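Local coordinates for protein putative hydrolase (Bacteroides ovatus, PDB 4HBS) that is a putative hydrolase with a five-bladed beta-propeller fold, probably acting on glycosidic linkages as in related propeller enzymes, although its substrate is not known, at residues G32-V37 against Y409-P414; P95-M100 against R132-H137; K139-D144 against D153-Y158; R318-F323 against F339-F344. All blocks are in the same frame, centred on the assembly; numbering follows the deposited sequence.

Interaction 1 of 4, residues G32-V37 against Y409-P414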
# COMPACT_ATOMS: atom_id res chain seq x y z
N GLY A 32 -19.45 -11.17 -8.85
CA GLY A 32 -18.38 -10.43 -9.51
C GLY A 32 -17.21 -11.30 -9.97
O GLY A 32 -16.60 -11.00 -11.01
N GLN A 33 -16.90 -12.41 -9.22
CA GLN A 33 -15.78 -13.29 -9.60
C GLN A 33 -16.18 -14.48 -10.49
O GLN A 33 -17.28 -15.06 -10.37
CB GLN A 33 -14.99 -13.81 -8.39
CG GLN A 33 -15.82 -14.46 -7.29
CD GLN A 33 -15.16 -15.66 -6.68
OE1 GLN A 33 -14.23 -16.24 -7.23
NE2 GLN A 33 -15.61 -16.06 -5.50
N TYR A 34 -15.22 -14.85 -11.38
CA TYR A 34 -15.24 -15.96 -12.35
C TYR A 34 -15.12 -17.26 -11.58
O TYR A 34 -14.39 -17.32 -10.61
CB TYR A 34 -14.04 -15.76 -13.32
CG TYR A 34 -13.86 -16.76 -14.45
CD1 TYR A 34 -14.93 -17.16 -15.23
CD2 TYR A 34 -12.58 -17.15 -14.85
CE1 TYR A 34 -14.76 -18.00 -16.33
CE2 TYR A 34 -12.39 -17.97 -15.96
CZ TYR A 34 -13.48 -18.40 -16.70
OH TYR A 34 -13.25 -19.21 -17.79
N TRP A 35 -15.87 -18.29 -11.97
CA TRP A 35 -15.87 -19.58 -11.27
C TRP A 35 -14.48 -20.31 -11.23
O TRP A 35 -14.26 -21.11 -10.32
CB TRP A 35 -16.93 -20.52 -11.86
CG TRP A 35 -16.69 -20.94 -13.28
CD1 TRP A 35 -17.04 -20.27 -14.42
CD2 TRP A 35 -16.10 -22.16 -13.71
NE1 TRP A 35 -16.68 -20.99 -15.53
CE2 TRP A 35 -16.11 -22.17 -15.12
CE3 TRP A 35 -15.52 -23.24 -13.03
CZ2 TRP A 35 -15.59 -23.22 -15.86
CZ3 TRP A 35 -15.01 -24.29 -13.77
CH2 TRP A 35 -15.06 -24.28 -15.17
N LYS A 36 -13.55 -20.04 -12.18
CA LYS A 36 -12.21 -20.67 -12.15
C LYS A 36 -11.24 -19.92 -11.18
O LYS A 36 -10.12 -20.40 -10.93
CB LYS A 36 -11.57 -20.71 -13.56
CG LYS A 36 -12.31 -21.52 -14.62
CD LYS A 36 -11.43 -21.68 -15.87
CE LYS A 36 -12.00 -22.61 -16.93
NZ LYS A 36 -12.16 -21.93 -18.24
N VAL A 37 -11.63 -18.72 -10.69
CA VAL A 37 -10.80 -17.92 -9.81
C VAL A 37 -11.15 -18.26 -8.35
O VAL A 37 -12.29 -18.07 -7.95
CB VAL A 37 -10.96 -16.41 -10.14
CG1 VAL A 37 -10.27 -15.53 -9.10
CG2 VAL A 37 -10.42 -16.11 -11.54
N TYR A 409 -8.42 -14.41 -18.51
CA TYR A 409 -8.22 -14.22 -19.95
C TYR A 409 -8.14 -15.57 -20.73
O TYR A 409 -7.62 -15.58 -21.85
CB TYR A 409 -6.95 -13.38 -20.16
CG TYR A 409 -7.06 -12.02 -19.51
CD1 TYR A 409 -7.97 -11.07 -19.96
CD2 TYR A 409 -6.28 -11.70 -18.40
CE1 TYR A 409 -8.09 -9.83 -19.34
CE2 TYR A 409 -6.37 -10.44 -17.80
CZ TYR A 409 -7.30 -9.52 -18.25
OH TYR A 409 -7.42 -8.30 -17.63
N ASP A 410 -8.71 -16.68 -20.16
CA ASP A 410 -8.75 -18.01 -20.80
C ASP A 410 -9.49 -17.98 -22.11
O ASP A 410 -8.94 -18.36 -23.14
CB ASP A 410 -9.49 -19.06 -19.90
CG ASP A 410 -8.67 -19.85 -18.91
OD1 ASP A 410 -7.42 -19.74 -18.95
OD2 ASP A 410 -9.27 -20.65 -18.15
N ASN A 411 -10.75 -17.54 -22.06
CA ASN A 411 -11.66 -17.54 -23.20
C ASN A 411 -11.68 -16.17 -23.97
O ASN A 411 -12.66 -15.85 -24.64
CB ASN A 411 -13.08 -17.95 -22.73
CG ASN A 411 -13.11 -19.17 -21.80
OD1 ASN A 411 -13.61 -19.10 -20.68
ND2 ASN A 411 -12.54 -20.29 -22.23
N ASP A 412 -10.56 -15.41 -23.92
CA ASP A 412 -10.37 -14.14 -24.63
C ASP A 412 -9.24 -14.31 -25.63
O ASP A 412 -8.30 -15.07 -25.36
CB ASP A 412 -10.04 -13.01 -23.64
CG ASP A 412 -11.16 -12.63 -22.69
OD1 ASP A 412 -11.91 -13.54 -22.25
OD2 ASP A 412 -11.27 -11.44 -22.36
N ALA A 413 -9.28 -13.58 -26.76
CA ALA A 413 -8.20 -13.64 -27.75
C ALA A 413 -6.89 -13.08 -27.17
O ALA A 413 -6.92 -12.41 -26.13
CB ALA A 413 -8.60 -12.85 -28.98
N PRO A 414 -5.71 -13.33 -27.79
CA PRO A 414 -4.47 -12.75 -27.24
C PRO A 414 -4.33 -11.27 -27.60
O PRO A 414 -5.08 -10.75 -28.44
CB PRO A 414 -3.36 -13.61 -27.88
CG PRO A 414 -4.05 -14.55 -28.84
CD PRO A 414 -5.45 -14.08 -29.03

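Interaction 2 of 4, residues P95-M100 against R132-H137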
# COMPACT_ATOMS: atom_id res chain seq x y z
N PRO A 95 0.53 8.21 14.94
CA PRO A 95 1.61 8.68 14.04
C PRO A 95 1.22 8.72 12.57
O PRO A 95 0.52 7.83 12.10
CB PRO A 95 2.73 7.65 14.27
CG PRO A 95 2.10 6.52 14.95
CD PRO A 95 1.05 7.13 15.80
N ARG A 96 1.72 9.72 11.82
CA ARG A 96 1.39 9.86 10.40
C ARG A 96 2.02 8.79 9.53
O ARG A 96 1.50 8.52 8.46
CB ARG A 96 1.71 11.27 9.87
CG ARG A 96 0.97 12.38 10.63
CD ARG A 96 -0.48 12.03 11.01
NE ARG A 96 -1.41 13.17 10.91
CZ ARG A 96 -2.38 13.31 10.01
NH1 ARG A 96 -2.58 12.38 9.08
NH2 ARG A 96 -3.16 14.39 10.01
N ASN A 97 3.06 8.14 10.01
CA ASN A 97 3.66 7.02 9.30
C ASN A 97 4.58 6.26 10.23
O ASN A 97 5.03 6.79 11.26
CB ASN A 97 4.41 7.46 8.03
CG ASN A 97 5.45 8.52 8.27
OD1 ASN A 97 6.40 8.31 9.01
ND2 ASN A 97 5.27 9.71 7.70
N SER A 98 4.86 5.02 9.87
CA SER A 98 5.72 4.15 10.65
C SER A 98 6.14 3.00 9.78
O SER A 98 5.57 2.81 8.70
CB SER A 98 5.00 3.64 11.90
OG SER A 98 3.75 3.05 11.61
N ILE A 99 7.16 2.27 10.21
CA ILE A 99 7.66 1.14 9.45
C ILE A 99 7.87 -0.06 10.37
O ILE A 99 7.84 0.04 11.60
CB ILE A 99 8.95 1.52 8.64
CG1 ILE A 99 10.16 1.79 9.58
CG2 ILE A 99 8.67 2.72 7.70
CD1 ILE A 99 11.47 2.17 8.90
N MSE A 100 8.07 -1.21 9.73
CA MSE A 100 8.27 -2.50 10.39
C MSE A 100 9.05 -3.43 9.45
O MSE A 100 9.03 -3.22 8.24
CB MSE A 100 6.89 -3.08 10.76
CG MSE A 100 6.90 -4.48 11.38
SE MSE A 100 6.63 -5.85 10.10
CE MSE A 100 4.85 -5.68 9.90
N ARG A 132 5.81 7.88 17.86
CA ARG A 132 5.91 9.14 17.13
C ARG A 132 6.05 8.87 15.62
O ARG A 132 6.55 7.81 15.24
CB ARG A 132 7.14 9.92 17.60
CG ARG A 132 7.25 10.06 19.09
CD ARG A 132 8.40 10.96 19.44
NE ARG A 132 8.49 11.20 20.88
CZ ARG A 132 9.05 10.39 21.77
NH1 ARG A 132 9.58 9.23 21.38
NH2 ARG A 132 9.08 10.72 23.05
N THR A 133 5.65 9.84 14.78
CA THR A 133 5.76 9.74 13.31
C THR A 133 7.22 9.34 12.92
O THR A 133 8.18 9.90 13.46
CB THR A 133 5.38 11.10 12.68
OG1 THR A 133 4.07 11.49 13.12
CG2 THR A 133 5.45 11.08 11.17
N HIS A 134 7.38 8.35 12.00
CA HIS A 134 8.70 7.88 11.60
C HIS A 134 9.46 8.99 10.86
O HIS A 134 10.59 9.30 11.25
CB HIS A 134 8.64 6.59 10.76
CG HIS A 134 9.85 6.34 9.91
ND1 HIS A 134 11.02 5.86 10.45
CD2 HIS A 134 10.02 6.53 8.58
CE1 HIS A 134 11.86 5.75 9.44
NE2 HIS A 134 11.31 6.15 8.30
N ILE A 135 8.86 9.57 9.78
CA ILE A 135 9.50 10.62 9.00
C ILE A 135 8.56 11.82 8.98
O ILE A 135 7.39 11.72 8.62
CB ILE A 135 9.95 10.15 7.60
CG1 ILE A 135 10.82 11.21 6.90
CG2 ILE A 135 8.78 9.75 6.72
CD1 ILE A 135 11.62 10.70 5.74
N ARG A 136 9.09 12.96 9.42
CA ARG A 136 8.36 14.20 9.59
C ARG A 136 8.59 15.11 8.40
O ARG A 136 9.69 15.14 7.87
CB ARG A 136 8.86 14.88 10.90
CG ARG A 136 7.79 15.13 11.90
CD ARG A 136 8.30 15.37 13.30
NE ARG A 136 8.95 16.68 13.47
CZ ARG A 136 8.32 17.85 13.58
NH1 ARG A 136 7.00 17.92 13.52
NH2 ARG A 136 9.02 18.97 13.75
N HIS A 137 7.57 15.89 8.01
CA HIS A 137 7.75 16.82 6.91
C HIS A 137 8.44 18.12 7.39
O HIS A 137 7.97 18.75 8.35
CB HIS A 137 6.42 17.17 6.24
CG HIS A 137 6.63 17.80 4.91
ND1 HIS A 137 7.04 19.10 4.79
CD2 HIS A 137 6.60 17.24 3.68
CE1 HIS A 137 7.22 19.31 3.49
NE2 HIS A 137 6.96 18.21 2.79

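Interaction 3 of 4, residues K139-D144 against D153-Y158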
# COMPACT_ATOMS: atom_id res chain seq x y z
N LYS A 139 8.12 21.17 6.55
CA LYS A 139 7.18 22.30 6.70
C LYS A 139 6.30 22.18 7.97
O LYS A 139 5.62 23.15 8.29
CB LYS A 139 6.26 22.42 5.47
CG LYS A 139 6.92 22.99 4.22
CD LYS A 139 5.94 23.11 3.02
CE LYS A 139 5.31 24.49 2.90
NZ LYS A 139 4.34 24.57 1.76
N ALA A 140 6.27 21.00 8.66
CA ALA A 140 5.44 20.80 9.86
C ALA A 140 5.92 21.66 10.98
O ALA A 140 7.11 21.65 11.29
CB ALA A 140 5.44 19.35 10.28
N THR A 141 5.01 22.43 11.59
CA THR A 141 5.33 23.44 12.59
C THR A 141 5.36 22.99 14.06
O THR A 141 5.82 23.78 14.88
CB THR A 141 4.33 24.61 12.44
OG1 THR A 141 3.00 24.11 12.57
CG2 THR A 141 4.50 25.33 11.09
N LEU A 142 4.89 21.75 14.42
CA LEU A 142 4.98 21.33 15.84
C LEU A 142 6.45 21.34 16.29
O LEU A 142 7.34 20.91 15.54
CB LEU A 142 4.36 19.96 16.13
CG LEU A 142 2.88 19.96 16.48
CD1 LEU A 142 2.37 18.55 16.58
CD2 LEU A 142 2.62 20.70 17.77
N SER A 143 6.69 21.82 17.52
CA SER A 143 8.03 22.00 18.04
C SER A 143 8.62 20.68 18.44
O SER A 143 7.90 19.75 18.77
CB SER A 143 8.01 22.96 19.22
OG SER A 143 7.26 22.42 20.29
N ASP A 144 9.96 20.61 18.47
CA ASP A 144 10.69 19.41 18.87
C ASP A 144 10.27 18.95 20.29
O ASP A 144 10.23 17.74 20.56
CB ASP A 144 12.22 19.68 18.82
CG ASP A 144 12.76 20.02 17.44
OD1 ASP A 144 12.08 19.70 16.42
OD2 ASP A 144 13.86 20.62 17.37
N ASP A 153 1.86 15.59 14.05
CA ASP A 153 1.64 16.65 13.05
C ASP A 153 0.37 16.47 12.30
O ASP A 153 0.12 15.39 11.78
CB ASP A 153 2.76 16.66 12.01
CG ASP A 153 4.10 16.92 12.60
OD1 ASP A 153 4.27 17.98 13.24
OD2 ASP A 153 4.98 16.05 12.48
N GLN A 154 -0.41 17.55 12.19
CA GLN A 154 -1.66 17.54 11.44
C GLN A 154 -1.62 18.44 10.24
O GLN A 154 -2.55 18.37 9.44
CB GLN A 154 -2.84 17.94 12.34
CG GLN A 154 -2.91 17.19 13.66
CD GLN A 154 -3.04 15.71 13.48
OE1 GLN A 154 -2.11 14.96 13.75
NE2 GLN A 154 -4.18 15.25 13.00
N ASP A 155 -0.54 19.24 10.06
CA ASP A 155 -0.43 20.22 8.98
C ASP A 155 0.23 19.63 7.75
O ASP A 155 -0.44 19.48 6.72
CB ASP A 155 0.33 21.51 9.45
CG ASP A 155 1.62 21.33 10.27
OD1 ASP A 155 1.94 20.17 10.66
OD2 ASP A 155 2.30 22.36 10.53
N TYR A 156 1.53 19.30 7.84
CA TYR A 156 2.31 18.73 6.74
C TYR A 156 2.79 17.36 7.14
O TYR A 156 3.21 17.17 8.28
CB TYR A 156 3.47 19.67 6.38
CG TYR A 156 2.97 21.03 5.98
CD1 TYR A 156 2.37 21.24 4.74
CD2 TYR A 156 2.94 22.08 6.89
CE1 TYR A 156 1.83 22.48 4.39
CE2 TYR A 156 2.40 23.32 6.56
CZ TYR A 156 1.85 23.52 5.31
OH TYR A 156 1.33 24.75 4.94
N LEU A 157 2.69 16.39 6.24
CA LEU A 157 3.11 15.03 6.58
C LEU A 157 3.57 14.25 5.36
O LEU A 157 3.54 14.78 4.24
CB LEU A 157 1.95 14.28 7.30
CG LEU A 157 0.66 14.10 6.50
CD1 LEU A 157 0.58 12.74 5.86
CD2 LEU A 157 -0.52 14.26 7.37
N TYR A 158 4.03 13.01 5.60
CA TYR A 158 4.50 12.09 4.58
C TYR A 158 3.70 10.81 4.64
O TYR A 158 3.44 10.30 5.73
CB TYR A 158 6.00 11.76 4.79
CG TYR A 158 6.97 12.79 4.22
CD1 TYR A 158 6.91 13.18 2.88
CD2 TYR A 158 8.00 13.31 5.00
CE1 TYR A 158 7.80 14.11 2.35
CE2 TYR A 158 8.90 14.23 4.47
CZ TYR A 158 8.78 14.65 3.16
OH TYR A 158 9.65 15.58 2.63

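Interaction 4 of 4, residues R318-F323 against F339-F344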
# COMPACT_ATOMS: atom_id res chain seq x y z
N ARG A 318 -15.98 -1.92 -4.16
CA ARG A 318 -15.55 -3.19 -3.60
C ARG A 318 -15.04 -4.08 -4.71
O ARG A 318 -14.34 -5.03 -4.40
CB ARG A 318 -16.69 -3.87 -2.82
CG ARG A 318 -17.21 -3.04 -1.67
CD ARG A 318 -18.26 -3.74 -0.82
NE ARG A 318 -19.53 -4.00 -1.52
CZ ARG A 318 -20.05 -5.21 -1.80
NH1 ARG A 318 -19.40 -6.33 -1.47
NH2 ARG A 318 -21.22 -5.31 -2.43
N ASP A 319 -15.37 -3.79 -6.00
CA ASP A 319 -14.85 -4.60 -7.13
C ASP A 319 -13.35 -4.33 -7.37
O ASP A 319 -12.97 -3.18 -7.58
CB ASP A 319 -15.65 -4.35 -8.44
CG ASP A 319 -17.07 -4.93 -8.49
OD1 ASP A 319 -17.44 -5.70 -7.58
OD2 ASP A 319 -17.80 -4.62 -9.47
N VAL A 320 -12.51 -5.38 -7.29
CA VAL A 320 -11.07 -5.32 -7.56
C VAL A 320 -10.91 -5.60 -9.03
O VAL A 320 -11.28 -6.69 -9.47
CB VAL A 320 -10.28 -6.32 -6.69
CG1 VAL A 320 -8.80 -6.33 -7.06
CG2 VAL A 320 -10.48 -6.01 -5.21
N LEU A 321 -10.40 -4.63 -9.81
CA LEU A 321 -10.28 -4.75 -11.26
C LEU A 321 -8.93 -5.24 -11.72
O LEU A 321 -7.93 -5.03 -11.03
CB LEU A 321 -10.53 -3.39 -11.91
CG LEU A 321 -11.81 -2.69 -11.51
CD1 LEU A 321 -11.96 -1.40 -12.26
CD2 LEU A 321 -13.02 -3.59 -11.73
N MSE A 322 -8.89 -5.84 -12.92
CA MSE A 322 -7.66 -6.29 -13.54
C MSE A 322 -7.67 -5.96 -15.02
O MSE A 322 -8.69 -6.17 -15.68
CB MSE A 322 -7.43 -7.79 -13.33
CG MSE A 322 -6.03 -8.23 -13.80
SE MSE A 322 -5.69 -10.12 -13.67
CE MSE A 322 -5.37 -10.16 -11.90
N PHE A 323 -6.53 -5.45 -15.54
CA PHE A 323 -6.29 -5.12 -16.96
C PHE A 323 -5.01 -5.77 -17.39
O PHE A 323 -4.18 -6.09 -16.54
CB PHE A 323 -6.18 -3.61 -17.17
CG PHE A 323 -7.24 -2.76 -16.53
CD1 PHE A 323 -7.20 -2.49 -15.17
CD2 PHE A 323 -8.25 -2.19 -17.29
CE1 PHE A 323 -8.18 -1.68 -14.58
CE2 PHE A 323 -9.22 -1.38 -16.70
CZ PHE A 323 -9.17 -1.13 -15.35
N PHE A 339 -12.47 -9.91 -8.21
CA PHE A 339 -13.43 -10.29 -7.19
C PHE A 339 -14.02 -9.04 -6.51
O PHE A 339 -13.54 -7.94 -6.75
CB PHE A 339 -12.81 -11.24 -6.16
CG PHE A 339 -11.92 -10.61 -5.11
CD1 PHE A 339 -10.62 -10.23 -5.42
CD2 PHE A 339 -12.33 -10.51 -3.79
CE1 PHE A 339 -9.77 -9.71 -4.44
CE2 PHE A 339 -11.47 -10.03 -2.80
CZ PHE A 339 -10.19 -9.64 -3.13
N THR A 340 -15.03 -9.24 -5.68
CA THR A 340 -15.71 -8.17 -4.95
C THR A 340 -15.40 -8.30 -3.47
O THR A 340 -15.64 -9.35 -2.90
CB THR A 340 -17.20 -8.24 -5.21
OG1 THR A 340 -17.40 -8.25 -6.62
CG2 THR A 340 -17.92 -7.06 -4.61
N LEU A 341 -14.88 -7.23 -2.86
CA LEU A 341 -14.50 -7.26 -1.45
C LEU A 341 -15.72 -7.31 -0.57
O LEU A 341 -16.75 -6.78 -0.95
CB LEU A 341 -13.65 -6.03 -1.11
CG LEU A 341 -12.26 -6.05 -1.74
CD1 LEU A 341 -11.70 -4.65 -1.90
CD2 LEU A 341 -11.33 -6.92 -0.95
N PRO A 342 -15.64 -7.95 0.62
CA PRO A 342 -16.83 -8.06 1.48
C PRO A 342 -17.50 -6.75 1.86
O PRO A 342 -16.84 -5.72 2.00
CB PRO A 342 -16.30 -8.74 2.74
CG PRO A 342 -15.09 -9.46 2.32
CD PRO A 342 -14.49 -8.67 1.21
N GLU A 343 -18.82 -6.81 2.05
CA GLU A 343 -19.64 -5.68 2.48
C GLU A 343 -19.55 -5.53 4.03
O GLU A 343 -19.72 -4.42 4.56
CB GLU A 343 -21.08 -5.95 2.01
CG GLU A 343 -22.07 -4.80 2.16
CD GLU A 343 -23.51 -5.25 1.94
OE1 GLU A 343 -23.71 -6.27 1.24
OE2 GLU A 343 -24.43 -4.58 2.47
N PHE A 344 -19.25 -6.66 4.74
CA PHE A 344 -19.15 -6.75 6.21
C PHE A 344 -17.79 -7.26 6.67
O PHE A 344 -17.23 -8.15 6.02
CB PHE A 344 -20.21 -7.72 6.70
CG PHE A 344 -21.60 -7.33 6.31
CD1 PHE A 344 -22.35 -6.48 7.09
CD2 PHE A 344 -22.15 -7.80 5.12
CE1 PHE A 344 -23.66 -6.15 6.74
CE2 PHE A 344 -23.45 -7.44 4.74
CZ PHE A 344 -24.19 -6.62 5.56

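Interaction 1 of 4, residues G32-V37 against Y409-P414
Lys36 reaches across to Asp410 with its ammonium group, and this salt bridge is the firm part of a small contact between two loops. Lys36 NZ lies 3.2 Å from Asp410 OD2, which it meets on the anti side of the carboxylate, 16° out of its plane. The two side chains approach head-on, each reaching out from its own loop. The lysine chain stays extended through chi3 and bends only at its last torsion (chi4 123°), which turns NZ toward the acid. Lys36 NZ also donates to Tyr34 OH at 3.0 Å and to the backbone O of Asn10, so three oxygens grip one buried ammonium group. A type I turn from Tyr34 to Val37, closed by Val37 N to Tyr34 O, brings the phenol and the lysine to the same place. The second loop answers with its own type I turn, Tyr409 to Asp412. On the looser, exposed side, Asn411 stands beside the Tyr34 hydroxyl, its amide plane 85° from the phenol ring. The two loops bury just 143 Å² between them. Segment 32-37 leads into strand 38-42 and segment 409-414 follows strand 399-403, neighbours in one antiparallel sheet, while the Tyr409 ring packs against strands 319-325 and 333-340, where its OH bonds to Asp334 O.

Interaction 2 of 4, residues P95-M100 against R132-H137
Asn97 and Ile135 are joined by a pair of hydrogen bonds between the Asn97 side-chain amide and the Ile135 backbone. Ile135 N gives its hydrogen to Asn97 OD1 at 2.9 Å, in the carbonyl plane and on a lone pair. Asn97 ND2 returns a bond to Ile135 O at 3.1 Å, with that oxygen only 5° out of the amide plane. The side-chain amide thus stands in for a strand neighbour, and ND2 also bonds to Tyr158 O. With an alanine here, Ile135 N and O and Tyr158 O would probably lose these mates, and the 132-137 loop would be held less firmly to segment 95-100. Next to it, His134 N reaches the backbone Asn97 O at 2.9 Å from above the carbonyl plane, and Arg96 N bonds to Thr133 OG1 at 3.2 Å. CG of His134 lies anti to the backbone N (chi1 159°), which sets one ring face under Ile99 CD1 in a CH-pi contact, 4.0 Å from the ring centroid. Farther out, Tyr196 OH holds His134 NE2, and Asp77 and the backbone O of Asp153 hold the Arg96 guanidinium. An irregular loop secured by an asparagine at the start of strand 98-102 links two four-stranded antiparallel sheets, as between adjacent blades of a beta-propeller.

Interaction 3 of 4, residues K139-D144 against D153-Y158
Asp155 and Thr141 each place a polar branch between their own backbone N and carbonyl carbon, CG of the aspartate at chi1 45° and OG1 of the threonine at 57°, and these torsions bring the two groups together. The contact joins a loop to the approach to strand 156-165, an outermost strand of a four-stranded antiparallel sheet in this five-bladed beta-propeller. Asp155 OD2 takes two hydrogen bonds from one residue. Thr141 N donates to the syn lone pair of Asp155 OD2 at 2.9 Å, nearly straight. Thr141 OG1 donates to Asp155 OD2 at 2.8 Å, also from the syn side but 35° out of the carboxylate plane. The other oxygen, OD1, receives a weak bond from Tyr156 N, so the carboxylate is tied at both ends and its rotation limited.

Ala140 lies between two carboxylates, its CB 3.5 Å from Asp153 OD1 and 3.6 Å from Asp155 OD1. Leu142 runs antiparallel alongside Asp153 and lays its CB against the same Asp153 OD1. That oxygen's charge is met by Arg136 in a salt bridge, while Ile147 of helix 144-148 touches both Leu142 and Asp153. Beyond Leu142, Ser143 takes the N-cap position of that helix and bonds to Lys146 N. On the strand side the Tyr156 ring receives Lys139 over one face, a CH-pi contact in which Lys139 CB stands 3.9 Å from the ring centroid.

Interaction 4 of 4, residues R318-F323 against F339-F344
Arg318 and Leu341 exchange hydrogen bonds through backbone and side chain. Leu341 N donates to Arg318 O at 2.7 Å, from above the carbonyl plane, and Arg318 NH1 donates to Leu341 O, also at 2.7 Å, nearly in line with the C=O and 17° out of the guanidinium plane. A bend at chi3 (-66°) turns the guanidinium back over the loop to make this second bond. One strand-to-strand bond, Val320 N to Phe339 O at 2.8 Å, is almost straight. Asp319 and Thr340 form a non-hydrogen-bonded antiparallel pair with side chains abreast, and Thr340 OG1 donates to Asp319 OD1 at 2.7 Å on its anti side.

Carbon atoms cover both faces of the guanidinium, Thr340 CG2 on one and Glu343 CB on the other. The Glu343 carboxylate lies near it, too far for a salt bridge and well out of its plane. Were an alanine in place of Arg318, Leu341 O would probably lose its side-chain donor, and the flanks of Thr340 and Glu343 would be uncovered. Among apolar groups, Val320 CG2 stands over the Phe339 ring, 4.3 Å from its centroid, and touches Leu341 CD1 at 3.8 Å.

Strands 319-325 and 333-340 are the hairpin at one edge of a four-stranded antiparallel sheet. Val320 also packs on Ile310 of strand 306-312, and Leu341 on Val356 and Val359 of strand 356-361 in the adjoining sheet.

In the fold
The four contacts fall into two pairs on opposite sides of the chain's centre. Interactions 2 and 3 have centres about 11 Å apart and touch directly; the two bonds that join them are short, Asn97 ND2 to Tyr158 O at 2.7 Å and Arg136 NH1 to Asp153 OD1 at 2.7 Å. Interactions 1 and 4, with centres about 15 Å apart, touch where Tyr409 OH approaches Met322 O at 3.2 Å and Gln33 lies against Phe339. Between the pairs, the nearest atoms of interactions 2 and 4 are about 20 Å apart. Interaction 1 joins loops near the two chain ends, so the other three lie within the sequence it brackets.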